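Local coordinates for putative immunoglobulin A1 protease (Bacteroides ovatus, PDB 3N6Z), which is of unproven function but may act as a hydrolase that cleaves immunoglobulin A1, at residues 80-85 with 109-114; 134-139 with 172-177; 284-289 with 325-330. All blocks are in the same frame, centred on the assembly; numbering follows the deposited sequence.

Interaction 1. Residues 80-85 with 109-114; sequences DMAGID and IKNFKC
At one end of a parallel beta-helix, D80 closes an Asx turn and also takes a hydrogen bond from N111, where strand 79-80 runs beside strand 107-110 as an outermost strand of its parallel sheet. D80 and K110 are paired in parallel, and the backbone bond from M81 N to K110 O (2.8 Å) holds the register. Two donors grip D80 OD1 from opposite faces of the carboxylate: A82 N, at 2.9 Å, closes the Asx turn, while N111 ND2 sits above the carboxylate plane at 2.9 Å from OD1, its bond fairly straight (162°). With CG anti to the backbone N (chi1 -172°), the carboxylate of D80 swings over to meet that amide. The other end of the amide, N111 OD1, accepts from N137 ND2 of the next coil, which fixes its rotation. Replacing N111 by an alanine would probably cost D80 OD1 its second donor and leave N137 ND2 without this acceptor. Inward, selenomethionine M81 lies alongside I109 and F112; its SE packs 3.5 Å from I109 CG2 and meets the F112 ring obliquely in a Met-aromatic contact. Farther along, where the two segments no longer pair directly, water 2 donates to I84 O and K113 O, 2.8 Å from each.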
ATOM      1  N   ASP A  80      -3.031  18.550  -5.475  1.00  9.42           N
ATOM      2  CA  ASP A  80      -1.692  18.821  -4.930  1.00  8.31           C
ATOM      3  C   ASP A  80      -1.880  19.320  -3.503  1.00  8.54           C
ATOM      4  O   ASP A  80      -2.440  20.401  -3.279  1.00  9.52           O
ATOM      5  CB  ASP A  80      -0.934  19.830  -5.793  1.00  8.65           C
ATOM      6  CG  ASP A  80       0.512  19.987  -5.377  1.00  8.88           C
ATOM      7  OD1 ASP A  80       0.834  19.754  -4.192  1.00  9.56           O
ATOM      8  OD2 ASP A  80       1.327  20.394  -6.238  1.00  9.92           O
HETATM    9  N   MSE A  81      -1.400  18.502  -2.555  1.00  8.43           N
HETATM   10  CA  MSE A  81      -1.530  18.759  -1.128  1.00  8.29           C
HETATM   11  C   MSE A  81      -0.356  19.529  -0.516  1.00  8.51           C
HETATM   12  O   MSE A  81      -0.215  19.592   0.716  1.00  9.94           O
HETATM   13  CB  MSE A  81      -1.783  17.448  -0.391  1.00  9.46           C
HETATM   14  CG  MSE A  81      -3.142  16.827  -0.749  1.00  9.36           C
HETATM   15 SE   MSE A  81      -3.530  15.190   0.214  0.75  6.44          SE
HETATM   16  CE  MSE A  81      -3.888  16.046   1.942  1.00 11.16           C
ATOM     17  N   ALA A  82       0.457  20.177  -1.350  1.00  8.92           N
ATOM     18  CA  ALA A  82       1.551  21.007  -0.841  1.00 10.17           C
ATOM     19  C   ALA A  82       1.017  22.038   0.133  1.00 11.25           C
ATOM     20  O   ALA A  82      -0.032  22.638  -0.101  1.00 10.42           O
ATOM     21  CB  ALA A  82       2.300  21.672  -1.988  1.00 12.11           C
ATOM     22  N   GLY A  83       1.758  22.247   1.221  1.00 11.79           N
ATOM     23  CA  GLY A  83       1.373  23.227   2.208  1.00 12.55           C
ATOM     24  C   GLY A  83       0.334  22.797   3.204  1.00 13.69           C
ATOM     25  O   GLY A  83      -0.029  23.585   4.100  1.00 16.58           O
ATOM     26  N   ILE A  84      -0.146  21.555   3.088  1.00 12.37           N
ATOM     27  CA  ILE A  84      -1.159  21.000   4.010  0.70 12.51           C
ATOM     28  C   ILE A  84      -0.443  20.280   5.140  1.00 12.58           C
ATOM     29  O   ILE A  84       0.226  19.265   4.905  1.00 12.82           O
ATOM     30  CB  ILE A  84      -2.135  20.013   3.307  0.70 11.52           C
ATOM     31  CG1 ILE A  84      -2.890  20.698   2.156  0.70 14.06           C
ATOM     32  CG2 ILE A  84      -3.094  19.344   4.325  0.70 12.36           C
ATOM     33  CD1 ILE A  84      -3.458  22.037   2.487  0.70 13.56           C
ATOM     34  N   ASP A  85      -0.607  20.810   6.356  1.00 12.97           N
ATOM     35  CA  ASP A  85       0.030  20.325   7.575  0.60 13.89           C
ATOM     36  C   ASP A  85      -0.917  19.606   8.533  1.00 12.81           C
ATOM     37  O   ASP A  85      -0.478  19.041   9.532  1.00 15.26           O
ATOM     38  CB  ASP A  85       0.617  21.519   8.352  0.60 16.00           C
ATOM     39  CG  ASP A  85       1.746  22.205   7.627  0.60 17.70           C
ATOM     40  OD1 ASP A  85       2.399  21.594   6.768  0.60 19.18           O
ATOM     41  OD2 ASP A  85       1.979  23.386   7.972  0.60 23.67           O
ATOM     42  N   ILE A 109      -2.672  12.328  -6.412  1.00  7.78           N
ATOM     43  CA  ILE A 109      -2.579  13.155  -5.224  1.00  7.82           C
ATOM     44  C   ILE A 109      -1.086  13.387  -4.988  1.00  7.06           C
ATOM     45  O   ILE A 109      -0.314  12.428  -4.747  1.00  8.31           O
ATOM     46  CB  ILE A 109      -3.206  12.483  -4.010  1.00  7.78           C
ATOM     47  CG1 ILE A 109      -4.694  12.207  -4.239  1.00  8.19           C
ATOM     48  CG2 ILE A 109      -3.029  13.358  -2.736  1.00  9.82           C
ATOM     49  CD1 ILE A 109      -5.367  11.346  -3.184  1.00  9.01           C
ATOM     50  N   LYS A 110      -0.651  14.623  -5.082  1.00  7.90           N
ATOM     51  CA  LYS A 110       0.769  14.993  -4.994  1.00  8.76           C
ATOM     52  C   LYS A 110       1.099  15.607  -3.648  1.00  8.20           C
ATOM     53  O   LYS A 110       0.303  16.348  -3.059  1.00  8.66           O
ATOM     54  CB  LYS A 110       1.143  16.009  -6.102  1.00 10.84           C
ATOM     55  CG  LYS A 110       0.881  15.585  -7.489  1.00 15.27           C
ATOM     56  CD  LYS A 110       1.603  16.491  -8.517  1.00 17.79           C
ATOM     57  CE  LYS A 110       3.114  16.403  -8.411  1.00 20.27           C
ATOM     58  NZ  LYS A 110       3.779  16.839  -9.694  1.00 18.49           N
ATOM     59  N   ASN A 111       2.320  15.344  -3.174  1.00  9.16           N
ATOM     60  CA  ASN A 111       2.886  16.052  -2.012  1.00  8.51           C
ATOM     61  C   ASN A 111       2.079  15.845  -0.725  1.00  8.78           C
ATOM     62  O   ASN A 111       1.988  16.733   0.122  1.00  9.83           O
ATOM     63  CB  ASN A 111       3.066  17.557  -2.350  1.00  8.53           C
ATOM     64  CG  ASN A 111       3.926  17.755  -3.583  1.00  9.48           C
ATOM     65  OD1 ASN A 111       4.936  17.064  -3.752  1.00 10.80           O
ATOM     66  ND2 ASN A 111       3.515  18.655  -4.469  1.00  9.49           N
ATOM     67  N   PHE A 112       1.462  14.677  -0.603  1.00  8.37           N
ATOM     68  CA  PHE A 112       0.761  14.291   0.616  1.00  7.38           C
ATOM     69  C   PHE A 112       1.749  14.000   1.734  1.00  7.90           C
ATOM     70  O   PHE A 112       2.692  13.251   1.534  1.00 10.82           O
ATOM     71  CB  PHE A 112      -0.125  13.066   0.336  1.00  8.27           C
ATOM     72  CG  PHE A 112      -0.648  12.393   1.569  1.00  7.59           C
ATOM     73  CD1 PHE A 112      -1.440  13.091   2.458  1.00  8.03           C
ATOM     74  CD2 PHE A 112      -0.408  11.050   1.814  1.00  7.51           C
ATOM     75  CE1 PHE A 112      -1.927  12.485   3.603  1.00  8.89           C
ATOM     76  CE2 PHE A 112      -0.895  10.414   2.971  1.00  7.58           C
ATOM     77  CZ  PHE A 112      -1.674  11.144   3.858  1.00  8.57           C
ATOM     78  N   LYS A 113       1.554  14.631   2.885  1.00  8.42           N
ATOM     79  CA  LYS A 113       2.379  14.410   4.070  1.00  9.53           C
ATOM     80  C   LYS A 113       1.513  14.077   5.263  1.00  8.61           C
ATOM     81  O   LYS A 113       0.483  14.713   5.488  1.00  9.81           O
ATOM     82  CB  LYS A 113       3.225  15.669   4.416  1.00 13.20           C
ATOM     83  CG  LYS A 113       4.261  16.086   3.431  1.00 18.56           C
ATOM     84  CD  LYS A 113       5.027  17.318   3.981  1.00 21.08           C
ATOM     85  N   CYS A 114       1.953  13.114   6.070  1.00  8.48           N
ATOM     86  CA  CYS A 114       1.304  12.829   7.345  1.00  8.02           C
ATOM     87  C   CYS A 114       2.304  12.168   8.290  1.00  9.44           C
ATOM     88  O   CYS A 114       2.851  11.107   7.965  1.00  9.95           O
ATOM     89  CB  CYS A 114       0.080  11.931   7.159  1.00  9.83           C
ATOM     90  SG  CYS A 114      -0.816  11.624   8.730  1.00 10.07           S
TER
HETATM   91  O   HOH W   1       0.029  17.149   2.748  1.00 15.45           O
HETATM   92  O   HOH W   2      -0.559  17.116   6.573  1.00 13.35           O

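Interaction 2. Residues 134-139 with 172-177; sequences GFVNAS and YTTGEV
The ring of Y172 lies flat over G134, whose CA sits under the ring face, 3.8 Å from the centroid, a CH-pi contact between two paired strands of the parallel beta-helix. Y172 reaches this position because CG stands between the backbone N and the carbonyl carbon (chi1 78°); a CB on residue 134 would clash with the ring. Beyond the glycine, V136 CG2 comes obliquely to the phenol end, 3.6 Å from Y172 OH, an oxygen that bonds to E363 N. T174 uses a similar first torsion (chi1 87°) to turn OG1 toward the neighbouring strand, where it accepts a nearly straight bond (173°) from N137 N at 2.8 Å. That bond bridges a beta bulge: the register shifts by one between F135 and A138, and main-chain bonding resumes with A138 N to T174 O at 2.9 Å. S139 OG donates to E176 OE2 in one pair of conformers, but both side chains have a second, which leaves this bond doubtful. Strand 133-136 is flanked by strands 107-110 and 172-174, with 204-206 following and Y205 stacking on Y172; after the corners at N137 and G175, strand 138-141 lies between 113-114 and 176-179.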
ATOM      1  N   GLY A 134      -3.019   7.555  -7.885  1.00  7.33           N
ATOM      2  CA  GLY A 134      -1.605   7.571  -7.586  1.00  7.61           C
ATOM      3  C   GLY A 134      -1.275   8.611  -6.552  1.00  7.65           C
ATOM      4  O   GLY A 134      -1.883   9.680  -6.532  1.00 10.00           O
ATOM      5  N   PHE A 135      -0.341   8.267  -5.674  1.00  7.54           N
ATOM      6  CA  PHE A 135       0.246   9.223  -4.733  1.00  7.61           C
ATOM      7  C   PHE A 135       1.667   9.525  -5.180  1.00  8.36           C
ATOM      8  O   PHE A 135       2.512   8.625  -5.221  1.00 10.31           O
ATOM      9  CB  PHE A 135       0.263   8.677  -3.292  1.00  8.76           C
ATOM     10  CG  PHE A 135      -1.080   8.619  -2.659  1.00  8.61           C
ATOM     11  CD1 PHE A 135      -1.966   7.597  -2.959  1.00 10.01           C
ATOM     12  CD2 PHE A 135      -1.452   9.582  -1.716  1.00  9.59           C
ATOM     13  CE1 PHE A 135      -3.199   7.542  -2.348  1.00 10.18           C
ATOM     14  CE2 PHE A 135      -2.691   9.538  -1.135  1.00  9.42           C
ATOM     15  CZ  PHE A 135      -3.572   8.529  -1.429  1.00  9.48           C
ATOM     16  N   VAL A 136       1.935  10.770  -5.562  1.00  9.19           N
ATOM     17  CA  VAL A 136       3.252  11.191  -6.035  1.00  8.28           C
ATOM     18  C   VAL A 136       3.951  12.017  -4.965  1.00  8.75           C
ATOM     19  O   VAL A 136       3.389  12.983  -4.448  1.00  8.46           O
ATOM     20  CB  VAL A 136       3.135  11.991  -7.348  1.00  9.71           C
ATOM     21  CG1 VAL A 136       4.480  12.634  -7.734  1.00 11.08           C
ATOM     22  CG2 VAL A 136       2.548  11.119  -8.473  1.00 11.53           C
ATOM     23  N   ASN A 137       5.169  11.608  -4.608  1.00  8.61           N
ATOM     24  CA  ASN A 137       5.973  12.324  -3.596  0.60  8.95           C
ATOM     25  C   ASN A 137       5.250  12.464  -2.271  1.00  9.21           C
ATOM     26  O   ASN A 137       5.201  13.541  -1.663  1.00 10.51           O
ATOM     27  CB  ASN A 137       6.434  13.725  -4.066  0.60 10.15           C
ATOM     28  CG  ASN A 137       7.464  14.337  -3.112  0.60 10.81           C
ATOM     29  OD1 ASN A 137       8.398  13.648  -2.673  0.60 12.67           O
ATOM     30  ND2 ASN A 137       7.249  15.593  -2.715  0.60 11.83           N
ATOM     31  N   ALA A 138       4.643  11.366  -1.819  1.00  7.58           N
ATOM     32  CA  ALA A 138       4.073  11.301  -0.497  1.00  8.11           C
ATOM     33  C   ALA A 138       5.186  11.131   0.525  1.00  8.65           C
ATOM     34  O   ALA A 138       6.241  10.562   0.244  1.00  9.94           O
ATOM     35  CB  ALA A 138       3.076  10.133  -0.395  1.00  9.19           C
ATOM     36  N   SER A 139       4.910  11.536   1.759  1.00  8.61           N
ATOM     37  CA  SER A 139       5.821  11.272   2.871  0.70 10.13           C
ATOM     38  C   SER A 139       5.011  11.002   4.119  1.00  8.41           C
ATOM     39  O   SER A 139       4.321  11.887   4.624  1.00 10.06           O
ATOM     40  CB  SER A 139       6.757  12.452   3.119  0.70 10.55           C
ATOM     41  OG  SER A 139       7.588  12.215   4.242  0.70 12.82           O
ATOM     42  N   TYR A 172      -0.921   3.483  -7.190  1.00  7.49           N
ATOM     43  CA  TYR A 172       0.515   3.521  -7.026  1.00  7.40           C
ATOM     44  C   TYR A 172       0.928   4.573  -6.047  1.00  6.91           C
ATOM     45  O   TYR A 172       0.171   5.517  -5.762  1.00  8.57           O
ATOM     46  CB  TYR A 172       1.227   3.695  -8.369  1.00  7.37           C
ATOM     47  CG  TYR A 172       1.250   5.091  -8.978  1.00  8.17           C
ATOM     48  CD1 TYR A 172       2.306   5.950  -8.724  1.00  9.57           C
ATOM     49  CD2 TYR A 172       0.285   5.484  -9.900  1.00  8.84           C
ATOM     50  CE1 TYR A 172       2.404   7.191  -9.380  1.00  9.12           C
ATOM     51  CE2 TYR A 172       0.356   6.735 -10.542  1.00  7.82           C
ATOM     52  CZ  TYR A 172       1.423   7.560 -10.295  1.00  9.56           C
ATOM     53  OH  TYR A 172       1.526   8.768 -10.967  1.00 11.09           O
ATOM     54  N   THR A 173       2.134   4.404  -5.511  1.00  6.88           N
ATOM     55  CA  THR A 173       2.752   5.379  -4.631  1.00  7.38           C
ATOM     56  C   THR A 173       4.208   5.616  -4.962  1.00  8.04           C
ATOM     57  O   THR A 173       4.935   4.715  -5.417  1.00  8.33           O
ATOM     58  CB  THR A 173       2.649   5.010  -3.138  1.00  7.79           C
ATOM     59  OG1 THR A 173       3.467   3.874  -2.887  1.00  8.16           O
ATOM     60  CG2 THR A 173       1.201   4.693  -2.731  1.00  7.89           C
ATOM     61  N   THR A 174       4.619   6.846  -4.731  1.00  8.38           N
ATOM     62  CA  THR A 174       6.036   7.263  -4.765  1.00  8.49           C
ATOM     63  C   THR A 174       6.276   8.167  -3.571  1.00  9.31           C
ATOM     64  O   THR A 174       5.340   8.767  -3.023  1.00  8.84           O
ATOM     65  CB  THR A 174       6.432   7.966  -6.093  1.00  9.00           C
ATOM     66  OG1 THR A 174       6.166   9.380  -6.028  1.00  9.92           O
ATOM     67  CG2 THR A 174       5.693   7.350  -7.320  1.00 10.07           C
ATOM     68  N   GLY A 175       7.548   8.278  -3.163  1.00 10.07           N
ATOM     69  CA  GLY A 175       7.929   9.086  -2.012  1.00  9.49           C
ATOM     70  C   GLY A 175       8.624   8.270  -0.931  1.00  9.20           C
ATOM     71  O   GLY A 175       9.573   7.547  -1.233  1.00 11.25           O
ATOM     72  N   GLU A 176       8.157   8.394   0.305  1.00  8.95           N
ATOM     73  CA  GLU A 176       8.798   7.757   1.441  0.60  9.10           C
ATOM     74  C   GLU A 176       7.828   7.361   2.525  1.00  8.37           C
ATOM     75  O   GLU A 176       6.854   8.067   2.804  1.00 10.15           O
ATOM     76  CB  GLU A 176       9.883   8.643   2.050  0.60 10.52           C
ATOM     77  CG  GLU A 176       9.365   9.926   2.656  0.60 12.96           C
ATOM     78  CD  GLU A 176      10.422  10.765   3.378  0.60 19.11           C
ATOM     79  OE1 GLU A 176      11.545  10.290   3.610  0.60 19.66           O
ATOM     80  OE2 GLU A 176      10.107  11.907   3.747  0.60 19.26           O
ATOM     81  N   VAL A 177       8.123   6.202   3.126  1.00  8.80           N
ATOM     82  CA  VAL A 177       7.418   5.648   4.257  1.00  9.46           C
ATOM     83  C   VAL A 177       8.466   5.295   5.308  1.00  8.60           C
ATOM     84  O   VAL A 177       9.411   4.529   5.022  1.00 10.27           O
ATOM     85  CB  VAL A 177       6.741   4.269   3.871  1.00 11.63           C
ATOM     86  CG1 VAL A 177       6.120   3.623   5.100  1.00 13.57           C
ATOM     87  CG2 VAL A 177       5.808   4.447   2.756  1.00 14.09           C
TER

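Interaction 3. Residues 284-289 with 325-330; sequences GRIVGV and TTFHGV
R285 and H328 cross at about a right angle, guanidinium and imidazole planes 79° apart, and each reaches the backbone of the other. H328 turns the edge of its ring to the chain of R285, so that ND1 accepts from R285 N at 3.1 Å along a nearly straight line (168°) in the ring plane. The arginine chain, bent at chi3 (-67°), runs on past the histidine to present its guanidinium edge to two successive carbonyls: NE donates to H328 O at 2.8 Å, and NH2 donates to G329 O at 2.9 Å from well above that carbonyl's plane. NH2 also forms a salt bridge with D318, so its charge has a partner beyond these carbonyls. Next to this network lies a classic beta bulge at the end of the parallel beta-helix, in which I286 and V287 both face F327. F327 O accepts from I286 N at 2.8 Å and from V287 N at 3.1 Å, both in the carbonyl plane, and F327 N returns a bond to V287 O. The side chains of I286 and F327 lie side by side and point the same way; I286 CB meets the ring obliquely, 3.6 Å from F327 CD2, while Y296 stacks on the same phenylalanine. T326 closes over the glycine that precedes the arginine, its CB 3.8 Å from G284 CA.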
ATOM      1  N   GLY A 284      14.235 -11.422   2.004  1.00  9.40           N
ATOM      2  CA  GLY A 284      13.698 -12.278   0.927  1.00  9.35           C
ATOM      3  C   GLY A 284      13.376 -11.405  -0.269  1.00  9.56           C
ATOM      4  O   GLY A 284      12.779 -10.318  -0.120  1.00  9.52           O
ATOM      5  N   ARG A 285      13.715 -11.843  -1.473  1.00  9.28           N
ATOM      6  CA  ARG A 285      13.407 -10.991  -2.633  1.00  8.81           C
ATOM      7  C   ARG A 285      11.912 -10.710  -2.669  1.00  7.57           C
ATOM      8  O   ARG A 285      11.513  -9.617  -3.063  1.00  9.61           O
ATOM      9  CB  ARG A 285      13.915 -11.550  -3.949  1.00  8.66           C
ATOM     10  CG  ARG A 285      15.407 -11.782  -3.986  1.00  9.95           C
ATOM     11  CD  ARG A 285      15.942 -12.043  -5.396  1.00 10.60           C
ATOM     12  NE  ARG A 285      15.442 -13.305  -5.933  1.00 11.06           N
ATOM     13  CZ  ARG A 285      16.084 -14.083  -6.799  1.00 10.36           C
ATOM     14  NH1 ARG A 285      17.242 -13.693  -7.322  1.00 11.69           N
ATOM     15  NH2 ARG A 285      15.551 -15.249  -7.138  1.00 11.48           N
ATOM     16  N   ILE A 286      11.075 -11.703  -2.326  1.00  8.34           N
ATOM     17  CA  ILE A 286       9.611 -11.505  -2.313  1.00  8.99           C
ATOM     18  C   ILE A 286       9.076 -11.298  -0.887  1.00  7.79           C
ATOM     19  O   ILE A 286       8.355 -10.315  -0.613  1.00  8.62           O
ATOM     20  CB  ILE A 286       8.854 -12.670  -3.019  1.00  8.60           C
ATOM     21  CG1 ILE A 286       9.488 -13.030  -4.387  1.00 10.39           C
ATOM     22  CG2 ILE A 286       7.356 -12.329  -3.224  1.00  9.37           C
ATOM     23  CD1 ILE A 286       9.476 -11.866  -5.383  1.00 10.71           C
ATOM     24  N   VAL A 287       9.343 -12.257  -0.002  1.00  8.45           N
ATOM     25  CA  VAL A 287       8.810 -12.271   1.373  1.00  7.71           C
ATOM     26  C   VAL A 287       9.955 -12.474   2.357  1.00  8.77           C
ATOM     27  O   VAL A 287      10.790 -13.379   2.176  1.00  9.01           O
ATOM     28  CB  VAL A 287       7.763 -13.385   1.588  1.00  8.73           C
ATOM     29  CG1 VAL A 287       7.233 -13.336   3.002  1.00  9.68           C
ATOM     30  CG2 VAL A 287       6.638 -13.320   0.543  1.00  9.89           C
ATOM     31  N   GLY A 288       9.956 -11.686   3.438  1.00  9.11           N
ATOM     32  CA  GLY A 288      11.040 -11.724   4.437  1.00  9.13           C
ATOM     33  C   GLY A 288      10.937 -12.639   5.643  1.00 10.14           C
ATOM     34  O   GLY A 288      11.989 -13.056   6.157  1.00 10.65           O
ATOM     35  N   VAL A 289       9.720 -12.962   6.097  1.00  9.87           N
ATOM     36  CA  VAL A 289       9.513 -13.725   7.331  1.00  9.31           C
ATOM     37  C   VAL A 289       8.329 -14.659   7.212  1.00  9.79           C
ATOM     38  O   VAL A 289       7.246 -14.249   6.756  1.00 10.22           O
ATOM     39  CB  VAL A 289       9.215 -12.809   8.566  1.00 10.27           C
ATOM     40  CG1 VAL A 289       9.207 -13.642   9.887  1.00 13.21           C
ATOM     41  CG2 VAL A 289      10.176 -11.636   8.645  1.00 13.00           C
ATOM     42  N   THR A 325      12.049 -19.379   5.941  1.00 13.38           N
ATOM     43  CA  THR A 325      11.716 -18.038   6.390  0.50 10.09           C
ATOM     44  C   THR A 325      11.445 -17.065   5.235  1.00  9.95           C
ATOM     45  O   THR A 325      10.548 -16.210   5.300  1.00 10.51           O
ATOM     46  CB  THR A 325      12.865 -17.542   7.295  0.50  8.28           C
ATOM     47  OG1 THR A 325      12.895 -18.396   8.449  0.50  7.75           O
ATOM     48  CG2 THR A 325      12.690 -16.083   7.716  0.50  6.66           C
ATOM     49  N   THR A 326      12.289 -17.159   4.208  1.00 11.78           N
ATOM     50  CA  THR A 326      12.235 -16.233   3.096  1.00  9.85           C
ATOM     51  C   THR A 326      11.728 -16.892   1.837  1.00  9.77           C
ATOM     52  O   THR A 326      11.776 -18.120   1.676  1.00 11.02           O
ATOM     53  CB  THR A 326      13.630 -15.591   2.816  1.00 11.41           C
ATOM     54  OG1 THR A 326      14.578 -16.584   2.391  1.00 13.48           O
ATOM     55  CG2 THR A 326      14.181 -14.836   4.039  1.00 13.69           C
ATOM     56  N   PHE A 327      11.222 -16.067   0.926  1.00  9.85           N
ATOM     57  CA  PHE A 327      10.872 -16.519  -0.416  1.00  9.05           C
ATOM     58  C   PHE A 327      11.492 -15.557  -1.412  1.00  9.82           C
ATOM     59  O   PHE A 327      11.231 -14.356  -1.329  1.00  9.34           O
ATOM     60  CB  PHE A 327       9.352 -16.598  -0.597  1.00 10.35           C
ATOM     61  CG  PHE A 327       8.932 -16.961  -2.013  1.00  8.76           C
ATOM     62  CD1 PHE A 327       9.465 -18.079  -2.644  1.00 10.42           C
ATOM     63  CD2 PHE A 327       8.023 -16.177  -2.706  1.00 10.17           C
ATOM     64  CE1 PHE A 327       9.064 -18.412  -3.936  1.00 11.15           C
ATOM     65  CE2 PHE A 327       7.637 -16.491  -3.985  1.00  9.84           C
ATOM     66  CZ  PHE A 327       8.168 -17.588  -4.607  1.00 10.29           C
ATOM     67  N   HIS A 328      12.233 -16.108  -2.389  1.00  9.88           N
ATOM     68  CA  HIS A 328      13.005 -15.279  -3.311  1.00  9.32           C
ATOM     69  C   HIS A 328      12.435 -15.195  -4.724  1.00  8.53           C
ATOM     70  O   HIS A 328      12.882 -14.364  -5.497  1.00  9.31           O
ATOM     71  CB  HIS A 328      14.423 -15.809  -3.428  1.00  9.53           C
ATOM     72  CG  HIS A 328      15.228 -15.661  -2.178  1.00 10.14           C
ATOM     73  ND1 HIS A 328      15.283 -14.487  -1.441  1.00 11.06           N
ATOM     74  CD2 HIS A 328      16.025 -16.552  -1.545  1.00 12.14           C
ATOM     75  CE1 HIS A 328      16.100 -14.677  -0.414  1.00 11.03           C
ATOM     76  NE2 HIS A 328      16.580 -15.916  -0.469  1.00 13.33           N
ATOM     77  N   GLY A 329      11.462 -16.043  -5.083  1.00  9.36           N
ATOM     78  CA  GLY A 329      10.998 -16.019  -6.459  1.00  8.66           C
ATOM     79  C   GLY A 329      12.114 -16.356  -7.464  1.00  8.79           C
ATOM     80  O   GLY A 329      13.129 -16.920  -7.090  1.00 10.12           O
ATOM     81  N   VAL A 330      11.873 -16.022  -8.725  1.00  9.39           N
ATOM     82  CA  VAL A 330      12.757 -16.360  -9.834  1.00  8.94           C
ATOM     83  C   VAL A 330      13.329 -15.098 -10.472  1.00  9.09           C
ATOM     84  O   VAL A 330      12.576 -14.190 -10.820  1.00  9.17           O
ATOM     85  CB  VAL A 330      11.982 -17.187 -10.880  1.00  9.31           C
ATOM     86  CG1 VAL A 330      12.823 -17.398 -12.163  1.00 11.05           C
ATOM     87  CG2 VAL A 330      11.510 -18.531 -10.251  1.00 10.74           C
TER

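How the interactions relate
Interactions 1 and 2 are successive steps of one beta-helix, their centres about 10 Å apart. They touch directly: I109 N lies 2.8 Å from G134 O and F112 O lies 2.8 Å from S139 N, both probable hydrogen bonds, so segments 109-114 and 134-139 lie on adjacent coils in two of the sheets. Interaction 3 stands apart, its centre about 34 Å from that of interaction 1 and about 24 Å from that of interaction 2, with nearest atoms about 23 Å and 15 Å away. It lies across the chain's centre from interaction 1: segment 80-85 starts in strand 79-80 and segment 325-330 leads into strand 330-332, the two outermost strands of the same parallel sheet. None of the three can be assigned to an active site.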